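Local coordinates for putative methyltransferase protein (Bacteroides fragilis, PDB 5BP9) that probably transfers methyl groups from S-adenosylmethionine, and binds the product S-adenosyl-L-homocysteine, at residues P44-D56 against F229-F241. Residues are numbered along the deposited sequence; the frame is centred on the assembly and turned at random.
Sequences PAEKDPMGAAIAD and FRMQYKDIQGDPF. With ETE (2-{2-[2-2-(methoxy-ethoxy)-ethoxy]-ethoxy}-ethanol), chain B.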
loop_
_atom_site.group_PDB
_atom_site.type_symbol
_atom_site.label_atom_id
_atom_site.label_comp_id
_atom_site.label_asym_id
_atom_site.label_seq_id
_atom_site.Cartn_x
_atom_site.Cartn_y
_atom_site.Cartn_z
ATOM N N PRO A 44 3.404 -6.855 16.116
ATOM C CA PRO A 44 4.510 -7.023 17.059
ATOM C C PRO A 44 5.782 -7.363 16.299
ATOM O O PRO A 44 5.705 -8.035 15.299
ATOM C CB PRO A 44 4.088 -8.198 17.948
ATOM C CG PRO A 44 2.954 -8.853 17.287
ATOM C CD PRO A 44 2.439 -7.983 16.166
ATOM N N ALA A 45 6.934 -6.882 16.765
ATOM C CA ALA A 45 8.207 -7.114 16.073
ATOM C C ALA A 45 8.506 -8.602 15.883
ATOM O O ALA A 45 9.082 -8.996 14.868
ATOM C CB ALA A 45 9.346 -6.435 16.819
ATOM N N GLU A 46 8.081 -9.418 16.840
ATOM C CA GLU A 46 8.266 -10.864 16.777
ATOM C C GLU A 46 7.414 -11.553 15.704
ATOM O O GLU A 46 7.666 -12.712 15.384
ATOM C CB GLU A 46 8.003 -11.509 18.158
ATOM C CG GLU A 46 6.596 -11.312 18.735
ATOM C CD GLU A 46 6.452 -10.144 19.715
ATOM O OE1 GLU A 46 5.569 -10.251 20.609
ATOM O OE2 GLU A 46 7.180 -9.116 19.578
ATOM N N LYS A 47 6.413 -10.836 15.164
ATOM C CA LYS A 47 5.550 -11.345 14.091
ATOM C C LYS A 47 5.545 -10.339 12.922
ATOM O O LYS A 47 4.510 -10.115 12.274
ATOM C CB LYS A 47 4.125 -11.637 14.597
ATOM C CG LYS A 47 4.056 -12.692 15.687
ATOM C CD LYS A 47 2.640 -12.852 16.221
ATOM C CE LYS A 47 2.610 -13.883 17.340
ATOM N NZ LYS A 47 1.335 -13.904 18.103
ATOM N N ASP A 48 6.720 -9.772 12.630
ATOM C CA ASP A 48 6.877 -8.746 11.588
ATOM C C ASP A 48 7.918 -9.214 10.569
ATOM O O ASP A 48 9.069 -8.724 10.541
ATOM C CB ASP A 48 7.286 -7.410 12.213
ATOM C CG ASP A 48 7.485 -6.310 11.186
ATOM O OD1 ASP A 48 7.067 -6.474 9.990
ATOM O OD2 ASP A 48 8.096 -5.297 11.583
ATOM N N PRO A 49 7.527 -10.167 9.717
ATOM C CA PRO A 49 8.530 -10.731 8.785
ATOM C C PRO A 49 9.075 -9.743 7.748
ATOM O O PRO A 49 10.273 -9.766 7.475
ATOM C CB PRO A 49 7.758 -11.865 8.094
ATOM C CG PRO A 49 6.305 -11.462 8.258
ATOM C CD PRO A 49 6.220 -10.846 9.604
HETATM N N MSE A 50 8.198 -8.893 7.172
HETATM C CA MSE A 50 8.687 -7.938 6.166
HETATM C C MSE A 50 9.600 -6.902 6.808
HETATM O O MSE A 50 10.668 -6.574 6.250
HETATM C CB MSE A 50 7.544 -7.309 5.392
HETATM C CG MSE A 50 8.017 -6.323 4.337
HETATM SE SE MSE A 50 6.533 -5.560 3.302
HETATM C CE MSE A 50 6.502 -6.847 1.839
ATOM N N GLY A 51 9.213 -6.377 7.966
ATOM C CA GLY A 51 10.084 -5.462 8.706
ATOM C C GLY A 51 11.421 -6.090 9.051
ATOM O O GLY A 51 12.479 -5.458 8.946
ATOM N N ALA A 52 11.396 -7.352 9.474
ATOM C CA ALA A 52 12.645 -8.032 9.826
ATOM C C ALA A 52 13.565 -8.172 8.609
ATOM O O ALA A 52 14.785 -8.037 8.740
ATOM C CB ALA A 52 12.323 -9.384 10.411
ATOM N N ALA A 53 12.991 -8.464 7.437
ATOM C CA ALA A 53 13.770 -8.548 6.192
ATOM C C ALA A 53 14.428 -7.226 5.834
ATOM O O ALA A 53 15.644 -7.169 5.521
ATOM C CB ALA A 53 12.901 -9.000 5.052
ATOM N N ILE A 54 13.622 -6.170 5.915
ATOM C CA ILE A 54 14.053 -4.796 5.653
ATOM C C ILE A 54 15.164 -4.406 6.625
ATOM O O ILE A 54 16.174 -3.814 6.195
ATOM C CB ILE A 54 12.828 -3.813 5.727
ATOM C CG1 ILE A 54 11.956 -4.004 4.481
ATOM C CG2 ILE A 54 13.250 -2.334 5.866
ATOM C CD1 ILE A 54 10.576 -3.365 4.561
ATOM N N ALA A 55 14.988 -4.714 7.909
ATOM C CA ALA A 55 16.002 -4.382 8.927
ATOM C C ALA A 55 17.308 -5.143 8.723
ATOM O O ALA A 55 18.397 -4.548 8.809
ATOM C CB ALA A 55 15.436 -4.599 10.320
ATOM N N ASP A 56 17.231 -6.424 8.377
ATOM C CA ASP A 56 18.453 -7.170 8.054
ATOM C C ASP A 56 19.221 -6.522 6.914
ATOM O O ASP A 56 20.448 -6.331 7.000
ATOM C CB ASP A 56 18.130 -8.611 7.679
ATOM C CG ASP A 56 18.411 -9.580 8.761
ATOM O OD1 ASP A 56 18.760 -9.181 9.902
ATOM O OD2 ASP A 56 18.259 -10.780 8.447
ATOM N N PHE A 229 -2.778 -13.484 2.197
ATOM C CA PHE A 229 -1.356 -13.784 2.233
ATOM C C PHE A 229 -0.882 -13.984 3.675
ATOM O O PHE A 229 -1.538 -13.597 4.620
ATOM C CB PHE A 229 -0.557 -12.640 1.611
ATOM C CG PHE A 229 -0.721 -12.494 0.125
ATOM C CD1 PHE A 229 -0.231 -13.465 -0.737
ATOM C CD2 PHE A 229 -1.260 -11.355 -0.418
ATOM C CE1 PHE A 229 -0.306 -13.320 -2.096
ATOM C CE2 PHE A 229 -1.346 -11.204 -1.784
ATOM C CZ PHE A 229 -0.877 -12.184 -2.626
ATOM N N ARG A 230 0.315 -14.554 3.807
ATOM C CA ARG A 230 1.027 -14.626 5.073
ATOM C C ARG A 230 2.504 -14.714 4.719
ATOM O O ARG A 230 2.859 -15.356 3.750
ATOM C CB ARG A 230 0.561 -15.810 5.955
ATOM C CG ARG A 230 0.791 -17.161 5.375
ATOM C CD ARG A 230 0.134 -18.241 6.216
ATOM N NE ARG A 230 0.327 -19.564 5.623
ATOM C CZ ARG A 230 -0.399 -20.092 4.628
ATOM N NH1 ARG A 230 -1.410 -19.415 4.038
ATOM N NH2 ARG A 230 -0.105 -21.328 4.209
HETATM N N MSE A 231 3.345 -14.061 5.503
HETATM C CA MSE A 231 4.781 -13.976 5.192
HETATM C C MSE A 231 5.606 -14.596 6.273
HETATM O O MSE A 231 5.194 -14.691 7.455
HETATM C CB MSE A 231 5.176 -12.517 4.972
HETATM C CG MSE A 231 4.524 -11.978 3.699
HETATM SE SE MSE A 231 5.063 -10.103 3.395
HETATM C CE MSE A 231 4.198 -9.255 4.941
ATOM N N GLN A 232 6.767 -15.095 5.851
ATOM C CA GLN A 232 7.751 -15.684 6.758
ATOM C C GLN A 232 9.141 -15.170 6.382
ATOM O O GLN A 232 9.459 -15.107 5.214
ATOM C CB GLN A 232 7.715 -17.214 6.694
ATOM C CG GLN A 232 8.805 -17.876 7.535
ATOM C CD GLN A 232 8.896 -19.358 7.342
ATOM O OE1 GLN A 232 8.118 -19.958 6.618
ATOM N NE2 GLN A 232 9.883 -19.960 7.982
ATOM N N TYR A 233 9.943 -14.820 7.386
ATOM C CA TYR A 233 11.339 -14.415 7.177
ATOM C C TYR A 233 12.162 -15.092 8.244
ATOM O O TYR A 233 11.941 -14.847 9.426
ATOM C CB TYR A 233 11.511 -12.891 7.270
ATOM C CG TYR A 233 12.946 -12.475 7.024
ATOM C CD1 TYR A 233 13.502 -12.584 5.757
ATOM C CD2 TYR A 233 13.765 -12.055 8.070
ATOM C CE1 TYR A 233 14.847 -12.251 5.529
ATOM C CE2 TYR A 233 15.110 -11.736 7.854
ATOM C CZ TYR A 233 15.637 -11.818 6.573
ATOM O OH TYR A 233 16.957 -11.539 6.288
ATOM N N LYS A 234 13.093 -15.975 7.831
ATOM C CA LYS A 234 13.854 -16.791 8.786
ATOM C C LYS A 234 12.820 -17.532 9.652
ATOM O O LYS A 234 11.983 -18.225 9.081
ATOM C CB LYS A 234 14.877 -15.930 9.548
ATOM C CG LYS A 234 15.905 -15.303 8.614
ATOM C CD LYS A 234 16.978 -14.586 9.390
ATOM C CE LYS A 234 18.089 -14.064 8.504
ATOM N NZ LYS A 234 19.095 -13.285 9.280
ATOM N N ASP A 235 12.835 -17.348 10.977
ATOM C CA ASP A 235 11.883 -17.970 11.893
ATOM C C ASP A 235 10.846 -16.970 12.420
ATOM O O ASP A 235 10.235 -17.179 13.481
ATOM C CB ASP A 235 12.617 -18.668 13.045
ATOM C CG ASP A 235 13.423 -17.715 13.921
ATOM O OD1 ASP A 235 13.641 -16.552 13.532
ATOM O OD2 ASP A 235 13.863 -18.158 15.005
ATOM N N ILE A 236 10.669 -15.878 11.684
ATOM C CA ILE A 236 9.629 -14.902 12.009
ATOM C C ILE A 236 8.408 -15.155 11.130
ATOM O O ILE A 236 8.464 -15.050 9.907
ATOM C CB ILE A 236 10.126 -13.462 11.814
ATOM C CG1 ILE A 236 11.348 -13.229 12.711
ATOM C CG2 ILE A 236 9.035 -12.451 12.143
ATOM C CD1 ILE A 236 12.099 -11.994 12.363
ATOM N N GLN A 237 7.317 -15.528 11.798
ATOM C CA GLN A 237 6.039 -15.819 11.146
ATOM C C GLN A 237 5.052 -14.658 11.330
ATOM O O GLN A 237 4.731 -14.265 12.442
ATOM C CB GLN A 237 5.450 -17.126 11.699
ATOM C CG GLN A 237 4.187 -17.621 10.994
ATOM C CD GLN A 237 4.440 -18.200 9.607
ATOM O OE1 GLN A 237 5.551 -18.630 9.294
ATOM N NE2 GLN A 237 3.386 -18.209 8.761
ATOM N N GLY A 238 4.584 -14.107 10.212
ATOM C CA GLY A 238 3.537 -13.095 10.259
ATOM C C GLY A 238 2.179 -13.735 10.284
ATOM O O GLY A 238 1.983 -14.825 9.758
ATOM N N ASP A 239 1.232 -13.032 10.878
ATOM C CA ASP A 239 -0.150 -13.453 10.860
ATOM C C ASP A 239 -0.706 -13.338 9.445
ATOM O O ASP A 239 -0.292 -12.431 8.688
ATOM C CB ASP A 239 -0.998 -12.591 11.786
ATOM C CG ASP A 239 -0.747 -12.836 13.254
ATOM O OD1 ASP A 239 -0.147 -13.847 13.631
ATOM O OD2 ASP A 239 -1.196 -11.979 14.029
ATOM N N PRO A 240 -1.677 -14.203 9.080
ATOM C CA PRO A 240 -2.320 -14.030 7.774
ATOM C C PRO A 240 -3.067 -12.699 7.705
ATOM O O PRO A 240 -3.542 -12.173 8.731
ATOM C CB PRO A 240 -3.285 -15.218 7.652
ATOM C CG PRO A 240 -2.989 -16.125 8.784
ATOM C CD PRO A 240 -2.227 -15.347 9.826
ATOM N N PHE A 241 -3.156 -12.173 6.497
ATOM C CA PHE A 241 -3.860 -10.926 6.263
ATOM C C PHE A 241 -4.592 -10.933 4.940
ATOM O O PHE A 241 -4.173 -11.591 3.991
ATOM C CB PHE A 241 -2.922 -9.706 6.331
ATOM C CG PHE A 241 -1.772 -9.752 5.358
ATOM C CD1 PHE A 241 -0.589 -10.411 5.691
ATOM C CD2 PHE A 241 -1.854 -9.138 4.100
ATOM C CE1 PHE A 241 0.484 -10.447 4.810
ATOM C CE2 PHE A 241 -0.780 -9.148 3.219
ATOM C CZ PHE A 241 0.393 -9.822 3.556
HETATM O OH2 ETE B . -0.866 -6.761 7.784
HETATM C C12 ETE B . 0.403 -7.008 7.185
HETATM C C22 ETE B . 0.272 -6.558 5.744
HETATM O OH3 ETE B . 1.520 -6.653 5.069
HETATM C C13 ETE B . 2.537 -6.860 2.892
HETATM C C23 ETE B . 1.384 -6.280 3.698
HETATM O OH4 ETE B . 2.397 -6.516 1.514
HETATM C C14 ETE B . 1.743 -8.377 0.150
HETATM C C24 ETE B . 2.898 -7.491 0.596
HETATM O OH5 ETE B . 2.240 -9.538 -0.514
HETATM C C15 ETE B . 2.427 -10.488 -2.739
HETATM C C25 ETE B . 2.703 -9.283 -1.847
HETATM O OH6 ETE B . 3.487 -10.633 -3.690
HETATM C C26 ETE B . 3.692 -11.976 -4.128
HETATM O O HOH W 1 7.103 -15.441 14.717
HETATM O O HOH W 2 1.829 -10.387 12.004
HETATM O O HOH W 3 -0.549 -13.711 16.415
HETATM O O HOH W 4 17.655 -11.333 11.411
#
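Y233 has CG anti to the backbone N (chi1 -179°), which lays its ring along helix 49-60 and brings its hydroxyl to D56. K234 has CG anti to its carbonyl carbon (chi1 -62°); the chain beyond is extended and carries NZ to the same carboxylate. Y233 OH donates to D56 OD2 at 2.6 Å, on the anti lone pair. K234 NZ forms a salt bridge with D56 OD2 at 2.8 Å, on the syn lone pair. R60 pairs with D56 OD1.

The Y233 ring is sandwiched. A53 CA lies over the centre of one face, 3.7 Å from the ring centroid, a CH-pi contact. K234 CG lies over the opposite face, toward the rim.

P49 packs against the hairpin of strands 226-233 and 236-244. Its CG is 3.6 Å from M231 CB, and its CD is 3.6 Å from G238 CA. I236 also packs on A52, though the I236 side chain has two conformers and this closeness is uncertain. At the helix start, D48 is the N-cap: its OD1 accepts from G51 N, and its OD2 is hydrogen-bonded to S132 OG.

M50 CE meets M231 SE at 3.9 Å. Both selenomethionines touch the bound ETE, and M50 also touches S-adenosyl-L-homocysteine. Single waters bridge E46 O to Q237 N and K47 O to D239 N.

The contact thus joins an apolar, ligand-lining end to a charged end, where two donors and R60 probably stabilise D56 as a carboxylate.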